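Local coordinates for DUF4393 domain-containing protein (Alcanivorax borkumensis, PDB 3H35) that is of unknown function but belongs to the Abi_alpha family and may be linked to abortive infection, at residues K143-A146 with E147-H151. Residues are numbered along the deposited sequence; the frame is centred on the assembly and turned at random.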
loop_
_atom_site.group_PDB
_atom_site.type_symbol
_atom_site.label_atom_id
_atom_site.label_comp_id
_atom_site.label_asym_id
_atom_site.label_seq_id
_atom_site.Cartn_x
_atom_site.Cartn_y
_atom_site.Cartn_z
ATOM N N LYS A 143 0.629 -10.054 21.798
ATOM C CA LYS A 143 1.298 -11.124 21.072
ATOM C C LYS A 143 1.979 -10.606 19.784
ATOM O O LYS A 143 3.126 -10.934 19.510
ATOM C CB LYS A 143 0.274 -12.182 20.708
ATOM C CG LYS A 143 0.856 -13.478 20.212
ATOM C CD LYS A 143 -0.258 -14.388 19.659
ATOM C CE LYS A 143 0.266 -15.775 19.270
ATOM N NZ LYS A 143 0.771 -16.463 20.492
ATOM N N ALA A 144 1.260 -9.803 19.012
ATOM C CA ALA A 144 1.796 -9.245 17.750
ATOM C C ALA A 144 3.007 -8.351 18.062
ATOM O O ALA A 144 4.049 -8.446 17.422
ATOM C CB ALA A 144 0.724 -8.428 17.001
ATOM N N GLN A 145 2.852 -7.521 19.079
ATOM C CA GLN A 145 3.926 -6.636 19.494
ATOM C C GLN A 145 5.180 -7.440 19.891
ATOM O O GLN A 145 6.241 -7.105 19.461
ATOM C CB GLN A 145 3.499 -5.751 20.663
ATOM C CG GLN A 145 4.568 -4.722 21.110
ATOM C CD GLN A 145 4.259 -4.137 22.474
ATOM O OE1 GLN A 145 3.457 -4.697 23.246
ATOM N NE2 GLN A 145 4.895 -3.004 22.789
ATOM N N ALA A 146 5.011 -8.495 20.690
ATOM C CA ALA A 146 6.108 -9.302 21.111
ATOM C C ALA A 146 6.768 -9.979 19.901
ATOM O O ALA A 146 7.981 -9.982 19.808
ATOM C CB ALA A 146 5.680 -10.314 22.215
ATOM N N GLU A 147 5.999 -10.482 18.936
ATOM C CA GLU A 147 6.615 -11.084 17.755
ATOM C C GLU A 147 7.490 -10.087 17.005
ATOM O O GLU A 147 8.620 -10.398 16.595
ATOM C CB GLU A 147 5.568 -11.604 16.795
ATOM C CG GLU A 147 4.721 -12.770 17.298
ATOM C CD GLU A 147 3.674 -13.203 16.246
ATOM O OE1 GLU A 147 3.952 -13.103 15.023
ATOM O OE2 GLU A 147 2.583 -13.650 16.647
ATOM N N LEU A 148 6.963 -8.881 16.836
ATOM C CA LEU A 148 7.682 -7.834 16.105
ATOM C C LEU A 148 8.914 -7.351 16.860
ATOM O O LEU A 148 9.941 -7.015 16.224
ATOM C CB LEU A 148 6.751 -6.657 15.802
ATOM C CG LEU A 148 5.744 -6.939 14.703
ATOM C CD1 LEU A 148 4.646 -5.885 14.683
ATOM C CD2 LEU A 148 6.448 -7.033 13.349
ATOM N N GLN A 149 8.849 -7.302 18.190
ATOM C CA GLN A 149 10.028 -6.844 18.955
ATOM C C GLN A 149 11.219 -7.761 18.809
ATOM O O GLN A 149 12.314 -7.295 18.893
ATOM C CB GLN A 149 9.762 -6.664 20.444
ATOM C CG GLN A 149 8.801 -5.510 20.820
ATOM C CD GLN A 149 8.347 -5.564 22.299
ATOM O OE1 GLN A 149 8.287 -6.644 22.896
ATOM N NE2 GLN A 149 7.969 -4.413 22.860
ATOM N N ILE A 150 11.032 -9.049 18.589
ATOM C CA ILE A 150 12.192 -9.943 18.421
ATOM C C ILE A 150 13.225 -9.392 17.421
ATOM O O ILE A 150 14.426 -9.362 17.698
ATOM C CB ILE A 150 11.773 -11.340 17.934
ATOM C CG1 ILE A 150 10.838 -12.000 18.959
ATOM C CG2 ILE A 150 13.015 -12.228 17.666
ATOM C CD1 ILE A 150 10.342 -13.382 18.517
ATOM N N HIS A 151 12.749 -8.913 16.280
ATOM C CA HIS A 151 13.646 -8.454 15.229
ATOM C C HIS A 151 13.722 -6.935 15.050
ATOM O O HIS A 151 14.623 -6.451 14.347
ATOM C CB HIS A 151 13.194 -9.077 13.906
ATOM C CG HIS A 151 13.109 -10.562 13.967
ATOM N ND1 HIS A 151 14.228 -11.357 14.121
ATOM C CD2 HIS A 151 12.043 -11.388 13.982
ATOM C CE1 HIS A 151 13.851 -12.620 14.189
ATOM N NE2 HIS A 151 12.532 -12.662 14.093
#
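One alpha-helix, 139-151, carries this local contact: the carbonyl oxygens of Lys143, Ala144 and Gln145 accept i to i+4 hydrogen bonds from the backbone N of Glu147, Leu148 and Gln149. That repeating pattern supports regular helical geometry, as does the near-straight N-H...O angle of 161° from Glu147 N to Lys143 O. Gln149 N lies 2.9 Å from Gln145 O. The next bond in the series is weak, with Ile150 N 3.4 Å from Ala146 O.

Side chains follow the same spacing. Glu147 sets CG beside its own backbone N (chi1 -66°), which leans that methylene on Lys143 O at 3.3 Å. The extended chain then crosses the lysine side chain at a slant, with OE2 4.0 Å from Lys143 CG. Lys143 NZ stays 5.1 Å from Glu147 OE2, too far for a salt bridge, although the opposite charges probably attract. Glu147 OE1 has a long, weak ion pair with Arg169 of the second subunit, whose Pro166 packs against Ala144, Glu147 and Leu148. Within the chain, Leu148 also meets Tyr89 and Leu76 of the antiparallel sheet, joining helix to strands.

On another flank, the Gln145 and Gln149 amides are turned 41° apart. Gln145 OE1 is bonded to Arg142 NH1, whereas the two glutamine nitrogens, both donors, merely adjoin: Gln145 NE2 lies 3.4 Å from Gln149 NE2.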